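Local coordinates for diguanylate cyclase/phosphodiesterase-domain containing protein (Thermotoga maritima MSB8, PDB 6KHU) that is a putative diguanylate cyclase with a GGDEF-type domain, a fold that in active relatives makes cyclic di-GMP from two molecules of GTP, at residues A[4-9]-A[64-69]; A[33-38]-A[105-110]; A[52-57]-A[95-100]; A[56-61]-A[74-79]. One frame throughout, in Å; residues are numbered along the deposited sequence.

Contact 1. Residues A[4-9]-A[64-69]; sequences TRVYAK and DSVGRY
Tyr7 pairs with Gly67 as a short parallel beta bridge, their CA atoms 4.5 Å apart. Tyr7 uses both its backbone groups. Its N donates to Val66 O at 2.9 Å, and its O accepts from Arg68 N at 2.8 Å. Before the bridge the chains part, and a water spans Arg5 O and Val66 N.

The Tyr7 side chain leaves with CG anti to its carbonyl carbon (chi1 -59°), which brings the ring beside Ser65. There Tyr7 CE2 touches Ser65 CB at 3.6 Å. Arg5 holds the far end: its CG lies over one ring face, and its NH1 donates to Tyr7 OH at 3.1 Å, with the hydroxyl in the guanidinium plane. A second water links Tyr7 OH to Ser65 OG, which also bonds Leu63 O. With an alanine in place of Tyr7, the backbone bonds would probably remain, but Arg5 NH1 and this water would lose their hydroxyl partner.

At the other end, Lys9 CE sits 4.1 Å from the centroid of the Tyr69 ring, over its face, in a CH-pi contact. A third water joins Lys9 NZ and Tyr69 O, while Tyr69 OH bonds Glu127.

Strand 7-8 is an edge strand, and 65-68 lies between it and 73-79. Tyr7 packs on Phe12 and Leu15 of helix 9-26; Val66 packs on Leu55 of helix 41-57.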
loop_
_atom_site.group_PDB
_atom_site.type_symbol
_atom_site.label_atom_id
_atom_site.label_comp_id
_atom_site.label_asym_id
_atom_site.label_seq_id
_atom_site.Cartn_x
_atom_site.Cartn_y
_atom_site.Cartn_z
ATOM N N THR A 4 3.644 -3.481 14.754
ATOM C CA THR A 4 4.206 -4.607 14.017
ATOM C C THR A 4 3.190 -5.332 13.137
ATOM O O THR A 4 3.576 -6.243 12.389
ATOM C CB THR A 4 4.833 -5.613 14.996
ATOM O OG1 THR A 4 3.915 -5.883 16.064
ATOM C CG2 THR A 4 6.123 -5.048 15.586
ATOM N N ARG A 5 1.918 -4.951 13.196
ATOM C CA ARG A 5 0.836 -5.744 12.628
ATOM C C ARG A 5 0.721 -5.568 11.114
ATOM O O ARG A 5 0.722 -4.444 10.605
ATOM C CB ARG A 5 -0.483 -5.365 13.295
ATOM C CG ARG A 5 -1.562 -6.355 13.011
ATOM C CD ARG A 5 -2.880 -6.061 13.707
ATOM N NE ARG A 5 -2.728 -5.814 15.136
ATOM C CZ ARG A 5 -3.214 -4.744 15.756
ATOM N NH1 ARG A 5 -3.886 -3.828 15.065
ATOM N NH2 ARG A 5 -3.035 -4.594 17.064
ATOM N N VAL A 6 0.623 -6.690 10.401
ATOM C CA VAL A 6 0.338 -6.732 8.969
ATOM C C VAL A 6 -0.914 -7.575 8.781
ATOM O O VAL A 6 -0.980 -8.704 9.276
ATOM C CB VAL A 6 1.512 -7.328 8.160
ATOM C CG1 VAL A 6 1.094 -7.604 6.709
ATOM C CG2 VAL A 6 2.742 -6.428 8.209
ATOM N N TYR A 7 -1.882 -7.051 8.037
ATOM C CA TYR A 7 -3.193 -7.680 7.912
ATOM C C TYR A 7 -3.272 -8.628 6.717
ATOM O O TYR A 7 -2.742 -8.343 5.638
ATOM C CB TYR A 7 -4.286 -6.607 7.792
ATOM C CG TYR A 7 -4.344 -5.648 8.978
ATOM C CD1 TYR A 7 -4.963 -6.016 10.171
ATOM C CD2 TYR A 7 -3.783 -4.382 8.900
ATOM C CE1 TYR A 7 -5.019 -5.144 11.246
ATOM C CE2 TYR A 7 -3.836 -3.508 9.957
ATOM C CZ TYR A 7 -4.450 -3.891 11.128
ATOM O OH TYR A 7 -4.484 -3.012 12.167
ATOM N N ALA A 8 -3.945 -9.762 6.921
ATOM C CA ALA A 8 -4.290 -10.647 5.819
ATOM C C ALA A 8 -5.187 -9.921 4.819
ATOM O O ALA A 8 -5.835 -8.922 5.143
ATOM C CB ALA A 8 -5.011 -11.896 6.335
ATOM N N LYS A 9 -5.244 -10.458 3.598
ATOM C CA LYS A 9 -5.920 -9.772 2.496
ATOM C C LYS A 9 -7.330 -9.320 2.864
ATOM O O LYS A 9 -7.676 -8.141 2.724
ATOM C CB LYS A 9 -5.973 -10.677 1.269
ATOM C CG LYS A 9 -6.654 -10.026 0.072
ATOM C CD LYS A 9 -6.924 -11.058 -1.025
ATOM C CE LYS A 9 -7.293 -10.397 -2.344
ATOM N NZ LYS A 9 -7.649 -11.425 -3.340
ATOM N N ASP A 64 -3.922 3.797 9.537
ATOM C CA ASP A 64 -3.119 3.419 8.375
ATOM C C ASP A 64 -2.741 1.943 8.471
ATOM O O ASP A 64 -2.423 1.440 9.552
ATOM C CB ASP A 64 -1.852 4.270 8.296
ATOM C CG ASP A 64 -2.131 5.754 8.129
ATOM O OD1 ASP A 64 -3.218 6.144 7.652
ATOM O OD2 ASP A 64 -1.227 6.543 8.450
ATOM N N SER A 65 -2.795 1.229 7.344
ATOM C CA SER A 65 -2.691 -0.224 7.408
ATOM C C SER A 65 -1.890 -0.791 6.242
ATOM O O SER A 65 -1.948 -0.297 5.111
ATOM C CB SER A 65 -4.078 -0.906 7.429
ATOM O OG SER A 65 -4.971 -0.278 8.336
ATOM N N VAL A 66 -1.185 -1.880 6.538
ATOM C CA VAL A 66 -0.438 -2.671 5.569
ATOM C C VAL A 66 -1.073 -4.050 5.492
ATOM O O VAL A 66 -1.347 -4.675 6.528
ATOM C CB VAL A 66 1.045 -2.797 5.972
ATOM C CG1 VAL A 66 1.819 -3.598 4.931
ATOM C CG2 VAL A 66 1.651 -1.439 6.204
ATOM N N GLY A 67 -1.262 -4.546 4.276
ATOM C CA GLY A 67 -1.867 -5.842 4.077
ATOM C C GLY A 67 -1.053 -6.717 3.147
ATOM O O GLY A 67 -0.411 -6.241 2.206
ATOM N N ARG A 68 -1.091 -8.018 3.428
ATOM C CA ARG A 68 -0.573 -9.040 2.517
ATOM C C ARG A 68 -1.652 -9.290 1.472
ATOM O O ARG A 68 -2.585 -10.063 1.692
ATOM C CB ARG A 68 -0.209 -10.318 3.274
ATOM C CG ARG A 68 0.418 -11.439 2.414
ATOM C CD ARG A 68 0.297 -12.794 3.119
ATOM N NE ARG A 68 1.060 -13.879 2.482
ATOM C CZ ARG A 68 0.539 -14.780 1.647
ATOM N NH1 ARG A 68 -0.750 -14.732 1.321
ATOM N NH2 ARG A 68 1.315 -15.727 1.122
ATOM N N TYR A 69 -1.538 -8.613 0.327
ATOM C CA TYR A 69 -2.604 -8.664 -0.665
ATOM C C TYR A 69 -2.599 -9.980 -1.440
ATOM O O TYR A 69 -3.661 -10.501 -1.780
ATOM C CB TYR A 69 -2.485 -7.473 -1.621
ATOM C CG TYR A 69 -3.687 -7.336 -2.505
ATOM C CD1 TYR A 69 -4.884 -6.853 -2.007
ATOM C CD2 TYR A 69 -3.642 -7.736 -3.836
ATOM C CE1 TYR A 69 -6.005 -6.756 -2.814
ATOM C CE2 TYR A 69 -4.748 -7.629 -4.650
ATOM C CZ TYR A 69 -5.926 -7.136 -4.128
ATOM O OH TYR A 69 -7.036 -7.038 -4.928
HETATM O O HOH W 1 -0.616 -2.521 9.204
HETATM O O HOH W 2 -4.514 -0.537 11.218
HETATM O O HOH W 3 -4.791 -11.800 -3.808
#

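Contact 2. Residues A[33-38]-A[105-110]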
loop_
_atom_site.group_PDB
_atom_site.type_symbol
_atom_site.label_atom_id
_atom_site.label_comp_id
_atom_site.label_asym_id
_atom_site.label_seq_id
_atom_site.Cartn_x
_atom_site.Cartn_y
_atom_site.Cartn_z
ATOM N N PHE A 33 -1.518 2.300 -1.881
ATOM C CA PHE A 33 -0.311 1.909 -2.596
ATOM C C PHE A 33 -0.298 0.395 -2.731
ATOM O O PHE A 33 -0.625 -0.319 -1.774
ATOM C CB PHE A 33 0.989 2.369 -1.869
ATOM C CG PHE A 33 1.116 3.864 -1.684
ATOM C CD1 PHE A 33 0.438 4.510 -0.666
ATOM C CD2 PHE A 33 1.955 4.607 -2.496
ATOM C CE1 PHE A 33 0.562 5.866 -0.477
ATOM C CE2 PHE A 33 2.076 5.976 -2.315
ATOM C CZ PHE A 33 1.371 6.606 -1.304
ATOM N N PHE A 34 0.088 -0.094 -3.917
ATOM C CA PHE A 34 0.379 -1.508 -4.151
ATOM C C PHE A 34 1.856 -1.681 -4.488
ATOM O O PHE A 34 2.403 -0.926 -5.302
ATOM C CB PHE A 34 -0.447 -2.067 -5.324
ATOM C CG PHE A 34 -1.791 -2.613 -4.939
ATOM C CD1 PHE A 34 -2.561 -1.995 -3.963
ATOM C CD2 PHE A 34 -2.298 -3.746 -5.586
ATOM C CE1 PHE A 34 -3.821 -2.499 -3.620
ATOM C CE2 PHE A 34 -3.550 -4.255 -5.261
ATOM C CZ PHE A 34 -4.318 -3.632 -4.272
ATOM N N VAL A 35 2.495 -2.692 -3.891
ATOM C CA VAL A 35 3.867 -3.070 -4.231
ATOM C C VAL A 35 3.892 -4.571 -4.514
ATOM O O VAL A 35 3.561 -5.377 -3.638
ATOM C CB VAL A 35 4.865 -2.713 -3.114
ATOM C CG1 VAL A 35 6.272 -3.193 -3.482
ATOM C CG2 VAL A 35 4.872 -1.211 -2.858
ATOM N N LYS A 36 4.266 -4.947 -5.732
ATOM C CA LYS A 36 4.424 -6.349 -6.096
ATOM C C LYS A 36 5.906 -6.661 -6.252
ATOM O O LYS A 36 6.610 -5.971 -6.995
ATOM C CB LYS A 36 3.678 -6.681 -7.394
ATOM C CG LYS A 36 3.891 -8.130 -7.844
ATOM C CD LYS A 36 2.882 -8.564 -8.902
ATOM C CE LYS A 36 3.240 -9.949 -9.427
ATOM N NZ LYS A 36 2.285 -10.451 -10.454
ATOM N N THR A 37 6.375 -7.687 -5.543
ATOM C CA THR A 37 7.754 -8.139 -5.663
ATOM C C THR A 37 7.863 -9.150 -6.788
ATOM O O THR A 37 7.021 -10.049 -6.919
ATOM C CB THR A 37 8.257 -8.781 -4.370
ATOM O OG1 THR A 37 7.390 -9.863 -4.000
ATOM C CG2 THR A 37 8.286 -7.770 -3.264
ATOM N N LYS A 38 8.909 -9.004 -7.588
ATOM C CA LYS A 38 9.133 -9.857 -8.749
ATOM C C LYS A 38 10.556 -10.414 -8.661
ATOM O O LYS A 38 11.427 -10.076 -9.461
ATOM C CB LYS A 38 8.886 -9.080 -10.050
ATOM C CG LYS A 38 7.417 -8.689 -10.237
ATOM C CD LYS A 38 7.205 -7.642 -11.313
ATOM C CE LYS A 38 5.712 -7.509 -11.617
ATOM N NZ LYS A 38 5.374 -6.274 -12.399
ATOM N N TYR A 105 10.667 -4.953 -8.546
ATOM C CA TYR A 105 9.321 -4.708 -8.046
ATOM C C TYR A 105 8.610 -3.730 -8.968
ATOM O O TYR A 105 9.229 -3.044 -9.786
ATOM C CB TYR A 105 9.353 -4.149 -6.615
ATOM C CG TYR A 105 9.869 -2.730 -6.590
ATOM C CD1 TYR A 105 11.235 -2.463 -6.711
ATOM C CD2 TYR A 105 9.000 -1.656 -6.469
ATOM C CE1 TYR A 105 11.706 -1.166 -6.715
ATOM C CE2 TYR A 105 9.462 -0.359 -6.464
ATOM C CZ TYR A 105 10.813 -0.119 -6.583
ATOM O OH TYR A 105 11.267 1.179 -6.580
ATOM N N SER A 106 7.293 -3.661 -8.799
ATOM C CA SER A 106 6.457 -2.636 -9.411
ATOM C C SER A 106 5.645 -1.960 -8.318
ATOM O O SER A 106 5.221 -2.610 -7.355
ATOM C CB SER A 106 5.518 -3.233 -10.469
ATOM O OG SER A 106 6.245 -3.902 -11.489
ATOM N N ILE A 107 5.431 -0.658 -8.460
ATOM C CA ILE A 107 4.704 0.103 -7.454
ATOM C C ILE A 107 3.683 0.969 -8.173
ATOM O O ILE A 107 3.923 1.449 -9.284
ATOM C CB ILE A 107 5.652 0.963 -6.582
ATOM C CG1 ILE A 107 4.885 1.717 -5.488
ATOM C CG2 ILE A 107 6.414 1.949 -7.439
ATOM C CD1 ILE A 107 5.801 2.273 -4.378
ATOM N N ALA A 108 2.531 1.162 -7.534
ATOM C CA ALA A 108 1.489 2.016 -8.088
ATOM C C ALA A 108 0.633 2.540 -6.942
ATOM O O ALA A 108 0.601 1.952 -5.858
ATOM C CB ALA A 108 0.638 1.260 -9.115
ATOM N N TYR A 109 -0.041 3.670 -7.172
ATOM C CA TYR A 109 -0.916 4.225 -6.147
ATOM C C TYR A 109 -2.139 4.882 -6.777
ATOM O O TYR A 109 -2.106 5.318 -7.931
ATOM C CB TYR A 109 -0.170 5.228 -5.235
ATOM C CG TYR A 109 0.277 6.505 -5.914
ATOM C CD1 TYR A 109 -0.598 7.566 -6.085
ATOM C CD2 TYR A 109 1.583 6.651 -6.370
ATOM C CE1 TYR A 109 -0.193 8.738 -6.701
ATOM C CE2 TYR A 109 2.000 7.822 -6.989
ATOM C CZ TYR A 109 1.102 8.859 -7.149
ATOM O OH TYR A 109 1.504 10.026 -7.756
ATOM N N LYS A 110 -3.222 4.944 -5.995
ATOM C CA LYS A 110 -4.460 5.613 -6.377
ATOM C C LYS A 110 -4.903 6.466 -5.197
ATOM O O LYS A 110 -4.981 5.964 -4.074
ATOM C CB LYS A 110 -5.555 4.609 -6.734
ATOM C CG LYS A 110 -5.321 3.841 -8.017
ATOM C CD LYS A 110 -5.714 4.661 -9.220
ATOM C CE LYS A 110 -5.408 3.922 -10.521
ATOM N NZ LYS A 110 -5.948 4.674 -11.689
#
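Lys38 NZ is gripped by three oxygens. It reaches Ser106 OG across the strands at 2.7 Å and also bonds Val130 O and Ala131 O at the end of the chain. The lysine chain is extended beyond CG, which lets the amine reach across to the serine. A valine in place of Ser106 would probably cost Lys38 NZ its partner on this strand and set the amine freer to turn.

The backbones form a regular antiparallel ladder. Phe34 with Ala108 and Lys36 with Ser106 are the hydrogen-bonded pairs, and Phe34 N to Ala108 O is 2.9 Å. Phe33-Tyr109, Val35-Ile107 and Thr37-Tyr105 are the non-hydrogen-bonded pairs, with side chains on one face. Phe33 and Tyr109 lie side by side and point the same way. Phe33 CD2 touches Tyr109 CB at 3.5 Å, and the ring planes are 45° apart. Val35 CG2 meets Ile107 CD1 at 3.9 Å.

That face receives helix 86-100, through Ile89 on Phe33 and Ile97 on Tyr105. Phe34 and Ala108 turn to helix 119-130. The face of Phe33, Val35 and Ile107 is thus mainly apolar. The other is mixed, apolar at Phe34 and Ala108 but polar at Lys36 and at Ser106, which Lys38 bonds.

Contact 3. Residues A[52-57]-A[95-100]; sequences GKILKE and NHIESI. With ZN (zinc ion), chain C.
Glu57 and His96 reach from two helices to one zinc ion. Glu57 OE1 and His96 NE2 each bind it at 2.0 Å. Glu57 OE2 lies farther off, 2.7 Å from the zinc, which makes the carboxylate grip lopsided. The carboxylate and imidazole planes stand 79° apart, and the two side chains cross at about a right angle.

The glutamate is stretched to full length: CG is anti to the backbone N (chi1 -161°) and the chain stays extended beyond it. The histidine departs differently, with CG anti to the carbonyl carbon. Its ND1 bonds Arg92 O, one turn back in its own helix. This second-shell bond probably helps to set the rotation of the ring, with NE2 turned to the metal.

Ile54, one turn before Glu57, makes the apolar part of the contact. Its extended CG1-CD1 arm points across to the other helix. CD1 meets Ile100 CD1 tip to tip at 3.7 Å, touches His96 CB at 3.7 Å and rests against Ile97 CG1 at 3.9 Å. The Ile54 and His96 side chains run alongside each other, pointing opposite ways. The helix segments run roughly antiparallel (148°), their axes 10.5 Å apart at closest, so side chains alone make the contact.

Both helices lie on the same side of the sheet. Leu55 packs on Leu76 of strand 73-79, and both Ile54 and Leu55 touch Ile93 of helix 86-100.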
loop_
_atom_site.group_PDB
_atom_site.type_symbol
_atom_site.label_atom_id
_atom_site.label_comp_id
_atom_site.label_asym_id
_atom_site.label_seq_id
_atom_site.Cartn_x
_atom_site.Cartn_y
_atom_site.Cartn_z
ATOM N N GLY A 52 7.745 -5.381 3.642
ATOM C CA GLY A 52 6.744 -5.239 4.688
ATOM C C GLY A 52 7.124 -4.184 5.711
ATOM O O GLY A 52 6.324 -3.300 6.044
ATOM N N LYS A 53 8.361 -4.248 6.207
ATOM C CA LYS A 53 8.836 -3.248 7.157
ATOM C C LYS A 53 8.842 -1.857 6.536
ATOM O O LYS A 53 8.520 -0.869 7.209
ATOM C CB LYS A 53 10.238 -3.614 7.639
ATOM C CG LYS A 53 10.278 -4.409 8.940
ATOM C CD LYS A 53 11.519 -5.293 8.980
ATOM C CE LYS A 53 12.142 -5.304 10.350
ATOM N NZ LYS A 53 13.619 -5.155 10.240
ATOM N N ILE A 54 9.216 -1.761 5.258
ATOM C CA ILE A 54 9.293 -0.461 4.589
ATOM C C ILE A 54 7.915 0.191 4.546
ATOM O O ILE A 54 7.758 1.382 4.846
ATOM C CB ILE A 54 9.882 -0.620 3.175
ATOM C CG1 ILE A 54 11.391 -0.889 3.236
ATOM C CG2 ILE A 54 9.559 0.606 2.317
ATOM C CD1 ILE A 54 11.974 -1.328 1.893
ATOM N N LEU A 55 6.895 -0.584 4.171
ATOM C CA LEU A 55 5.536 -0.045 4.128
ATOM C C LEU A 55 5.017 0.265 5.522
ATOM O O LEU A 55 4.266 1.232 5.704
ATOM C CB LEU A 55 4.599 -1.023 3.418
ATOM C CG LEU A 55 4.939 -1.202 1.943
ATOM C CD1 LEU A 55 4.129 -2.335 1.382
ATOM C CD2 LEU A 55 4.701 0.081 1.170
ATOM N N LYS A 56 5.377 -0.559 6.511
ATOM C CA LYS A 56 5.035 -0.237 7.894
ATOM C C LYS A 56 5.581 1.125 8.297
ATOM O O LYS A 56 4.961 1.834 9.101
ATOM C CB LYS A 56 5.574 -1.307 8.843
ATOM C CG LYS A 56 4.657 -2.498 9.056
ATOM C CD LYS A 56 3.239 -2.060 9.457
ATOM C CE LYS A 56 3.193 -1.372 10.812
ATOM N NZ LYS A 56 1.846 -1.509 11.459
ATOM N N GLU A 57 6.734 1.508 7.746
ATOM C CA GLU A 57 7.320 2.806 8.063
ATOM C C GLU A 57 6.435 3.961 7.615
ATOM O O GLU A 57 6.481 5.041 8.217
ATOM C CB GLU A 57 8.703 2.926 7.414
ATOM C CG GLU A 57 9.566 3.997 8.041
ATOM C CD GLU A 57 10.922 4.112 7.391
ATOM O OE1 GLU A 57 11.448 5.241 7.335
ATOM O OE2 GLU A 57 11.469 3.070 6.951
ATOM N N ASN A 95 13.030 4.756 -2.639
ATOM C CA ASN A 95 14.353 4.997 -2.062
ATOM C C ASN A 95 14.742 3.911 -1.066
ATOM O O ASN A 95 15.894 3.468 -1.044
ATOM C CB ASN A 95 14.394 6.362 -1.374
ATOM C CG ASN A 95 14.360 7.519 -2.361
ATOM O OD1 ASN A 95 14.468 7.318 -3.564
ATOM N ND2 ASN A 95 14.222 8.738 -1.842
ATOM N N HIS A 96 13.802 3.473 -0.225
ATOM C CA HIS A 96 14.126 2.399 0.716
ATOM C C HIS A 96 14.413 1.095 -0.014
ATOM O O HIS A 96 15.362 0.376 0.334
ATOM C CB HIS A 96 13.002 2.212 1.730
ATOM C CG HIS A 96 12.992 3.252 2.809
ATOM N ND1 HIS A 96 12.658 4.568 2.569
ATOM C CD2 HIS A 96 13.299 3.174 4.126
ATOM C CE1 HIS A 96 12.763 5.259 3.692
ATOM N NE2 HIS A 96 13.150 4.436 4.654
ATOM N N ILE A 97 13.599 0.760 -1.018
ATOM C CA ILE A 97 13.866 -0.442 -1.801
ATOM C C ILE A 97 15.186 -0.294 -2.557
ATOM O O ILE A 97 15.954 -1.257 -2.680
ATOM C CB ILE A 97 12.683 -0.744 -2.742
ATOM C CG1 ILE A 97 11.374 -0.774 -1.947
ATOM C CG2 ILE A 97 12.891 -2.076 -3.457
ATOM C CD1 ILE A 97 10.150 -1.089 -2.775
ATOM N N GLU A 98 15.490 0.922 -3.034
ATOM C CA GLU A 98 16.777 1.168 -3.685
ATOM C C GLU A 98 17.929 0.958 -2.712
ATOM O O GLU A 98 18.928 0.305 -3.040
ATOM C CB GLU A 98 16.824 2.585 -4.271
ATOM C CG GLU A 98 18.179 2.966 -4.928
ATOM C CD GLU A 98 18.141 4.314 -5.660
ATOM O OE1 GLU A 98 17.023 4.818 -5.929
ATOM O OE2 GLU A 98 19.225 4.872 -5.969
ATOM N N SER A 99 17.802 1.503 -1.501
ATOM C CA SER A 99 18.834 1.333 -0.489
ATOM C C SER A 99 19.136 -0.128 -0.193
ATOM O O SER A 99 20.231 -0.431 0.291
ATOM C CB SER A 99 18.425 2.039 0.797
ATOM O OG SER A 99 18.962 3.347 0.833
ATOM N N ILE A 100 18.198 -1.039 -0.454
ATOM C CA ILE A 100 18.487 -2.453 -0.250
ATOM C C ILE A 100 19.291 -3.004 -1.412
ATOM O O ILE A 100 20.249 -3.760 -1.218
ATOM C CB ILE A 100 17.191 -3.252 -0.055
ATOM C CG1 ILE A 100 16.411 -2.731 1.151
ATOM C CG2 ILE A 100 17.511 -4.733 0.079
ATOM C CD1 ILE A 100 15.049 -3.384 1.336
HETATM ZN ZN ZN C . 13.311 5.049 6.578
#

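Contact 4. Residues A[56-61]-A[74-79]; sequences KECVRV and FALFVI. With ZN (zinc ion), chain C.
Val61 and Ile79 meet through branches that both sit between their own backbone N and carbonyl carbon. These are CG2 in Val61 and CG1 in Ile79 (chi1 74°), and they touch at 3.7 Å, the side chains crossing at about a right angle. Leu76 instead has CG anti to its backbone N (chi1 161°), which raises CD2 to Cys58. There it lies 3.8 Å from Cys58 CB and 4.0 Å from Cys58 SG. Leu76 CD1 is 4.3 Å from Val59 CG2, and Val78 CG1 comes within 3.9 Å of Cys58 O.

The turn that follows helix 41-57 is thereby laid on strand 73-79, with apolar groups toward the sheet. This strand and 65-68 form a beta hairpin. In GGDEF domains the signature motif sits at the turn of this hairpin; here the sequence at that turn departs from the canonical one.

At the outer end the guanidinium of Arg60, its chain bent at chi3, comes edge-on toward Ile79 O. A water donates to Ile79 O at 2.8 Å and sits beside Arg60 NH1. Asp64 ties the two segments together: OD2 takes the backbone N-H groups of Arg60 and Val61, and OD1 that of Ile79.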
loop_
_atom_site.group_PDB
_atom_site.type_symbol
_atom_site.label_atom_id
_atom_site.label_comp_id
_atom_site.label_asym_id
_atom_site.label_seq_id
_atom_site.Cartn_x
_atom_site.Cartn_y
_atom_site.Cartn_z
ATOM N N LYS A 56 5.377 -0.559 6.511
ATOM C CA LYS A 56 5.035 -0.237 7.894
ATOM C C LYS A 56 5.581 1.125 8.297
ATOM O O LYS A 56 4.961 1.834 9.101
ATOM C CB LYS A 56 5.574 -1.307 8.843
ATOM C CG LYS A 56 4.657 -2.498 9.056
ATOM C CD LYS A 56 3.239 -2.060 9.457
ATOM C CE LYS A 56 3.193 -1.372 10.812
ATOM N NZ LYS A 56 1.846 -1.509 11.459
ATOM N N GLU A 57 6.734 1.508 7.746
ATOM C CA GLU A 57 7.320 2.806 8.063
ATOM C C GLU A 57 6.435 3.961 7.615
ATOM O O GLU A 57 6.481 5.041 8.217
ATOM C CB GLU A 57 8.703 2.926 7.414
ATOM C CG GLU A 57 9.566 3.997 8.041
ATOM C CD GLU A 57 10.922 4.112 7.391
ATOM O OE1 GLU A 57 11.448 5.241 7.335
ATOM O OE2 GLU A 57 11.469 3.070 6.951
ATOM N N CYS A 58 5.645 3.768 6.552
ATOM C CA CYS A 58 4.747 4.821 6.072
ATOM C C CYS A 58 3.543 5.052 6.974
ATOM O O CYS A 58 2.836 6.047 6.791
ATOM C CB CYS A 58 4.212 4.482 4.681
ATOM S SG CYS A 58 5.475 4.163 3.452
ATOM N N VAL A 59 3.258 4.133 7.895
ATOM C CA VAL A 59 2.089 4.245 8.760
ATOM C C VAL A 59 2.285 5.425 9.711
ATOM O O VAL A 59 3.196 5.417 10.544
ATOM C CB VAL A 59 1.877 2.932 9.530
ATOM C CG1 VAL A 59 0.908 3.108 10.707
ATOM C CG2 VAL A 59 1.396 1.840 8.579
ATOM N N ARG A 60 1.423 6.443 9.594
ATOM C CA ARG A 60 1.504 7.624 10.452
ATOM C C ARG A 60 0.503 7.619 11.598
ATOM O O ARG A 60 0.797 8.165 12.666
ATOM C CB ARG A 60 1.270 8.916 9.659
ATOM C CG ARG A 60 1.789 8.978 8.248
ATOM C CD ARG A 60 1.260 10.267 7.587
ATOM N NE ARG A 60 0.994 11.304 8.587
ATOM C CZ ARG A 60 -0.218 11.763 8.908
ATOM N NH1 ARG A 60 -1.295 11.282 8.308
ATOM N NH2 ARG A 60 -0.359 12.699 9.840
ATOM N N VAL A 61 -0.684 7.060 11.400
ATOM C CA VAL A 61 -1.679 6.989 12.469
ATOM C C VAL A 61 -2.184 5.564 12.542
ATOM O O VAL A 61 -2.022 4.785 11.584
ATOM C CB VAL A 61 -2.821 8.013 12.243
ATOM C CG1 VAL A 61 -2.249 9.428 12.230
ATOM C CG2 VAL A 61 -3.562 7.728 10.932
ATOM N N PHE A 74 2.050 -6.515 -1.594
ATOM C CA PHE A 74 1.560 -5.814 -0.419
ATOM C C PHE A 74 0.651 -4.670 -0.841
ATOM O O PHE A 74 0.797 -4.105 -1.932
ATOM C CB PHE A 74 2.698 -5.232 0.417
ATOM C CG PHE A 74 3.459 -6.245 1.209
ATOM C CD1 PHE A 74 2.979 -6.690 2.430
ATOM C CD2 PHE A 74 4.679 -6.728 0.748
ATOM C CE1 PHE A 74 3.703 -7.619 3.183
ATOM C CE2 PHE A 74 5.411 -7.657 1.492
ATOM C CZ PHE A 74 4.919 -8.102 2.709
ATOM N N ALA A 75 -0.267 -4.311 0.049
ATOM C CA ALA A 75 -1.039 -3.093 -0.100
ATOM C C ALA A 75 -0.887 -2.241 1.153
ATOM O O ALA A 75 -0.555 -2.735 2.237
ATOM C CB ALA A 75 -2.516 -3.395 -0.385
ATOM N N LEU A 76 -1.116 -0.944 0.978
ATOM C CA LEU A 76 -1.010 0.042 2.038
ATOM C C LEU A 76 -2.029 1.132 1.760
ATOM O O LEU A 76 -2.192 1.552 0.606
ATOM C CB LEU A 76 0.397 0.653 2.101
ATOM C CG LEU A 76 0.600 1.980 2.836
ATOM C CD1 LEU A 76 0.658 1.757 4.362
ATOM C CD2 LEU A 76 1.882 2.675 2.347
ATOM N N PHE A 77 -2.712 1.592 2.802
ATOM C CA PHE A 77 -3.422 2.855 2.668
ATOM C C PHE A 77 -3.032 3.792 3.798
ATOM O O PHE A 77 -2.788 3.354 4.923
ATOM C CB PHE A 77 -4.959 2.668 2.572
ATOM C CG PHE A 77 -5.632 2.116 3.812
ATOM C CD1 PHE A 77 -5.995 2.953 4.860
ATOM C CD2 PHE A 77 -5.977 0.769 3.882
ATOM C CE1 PHE A 77 -6.646 2.457 5.970
ATOM C CE2 PHE A 77 -6.638 0.256 4.997
ATOM C CZ PHE A 77 -6.972 1.103 6.043
ATOM N N VAL A 78 -2.951 5.084 3.467
ATOM C CA VAL A 78 -2.495 6.138 4.363
ATOM C C VAL A 78 -3.539 7.258 4.330
ATOM O O VAL A 78 -3.794 7.850 3.273
ATOM C CB VAL A 78 -1.098 6.665 3.971
ATOM C CG1 VAL A 78 -0.035 5.593 4.203
ATOM C CG2 VAL A 78 -1.054 7.069 2.508
ATOM N N ILE A 79 -4.154 7.530 5.466
ATOM C CA ILE A 79 -5.245 8.492 5.477
ATOM C C ILE A 79 -4.673 9.904 5.462
ATOM O O ILE A 79 -3.560 10.167 5.946
ATOM C CB ILE A 79 -6.174 8.261 6.684
ATOM C CG1 ILE A 79 -5.497 8.737 7.959
ATOM C CG2 ILE A 79 -6.582 6.769 6.792
ATOM C CD1 ILE A 79 -5.990 10.093 8.425
HETATM ZN ZN ZN C . 13.311 5.049 6.578
HETATM O O HOH W 4 -1.649 8.975 7.631
#

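How the contacts relate
Contacts 1, 2 and 4 meet in one mixed sheet, ordered 7-8, 65-68, 73-79, 30-37, 105-112. Contacts 1 and 2 pair its outermost strands with their neighbours. Strand 73-79 of contact 4 bonds to both, through Gly67 N to Ala75 O at 2.8 Å and Phe33 N to Leu76 O at 2.7 Å. Contact 3 joins two helices on one face of this sheet, where Leu55 CD1 packs on Phe74 CB at 3.4 Å. It shares Lys56 and Glu57 with contact 4. The zinc lies at the helix pair, about 13 Å from the side chain of Val66 in contact 1 and about 14 Å from that of Ile107 in contact 2.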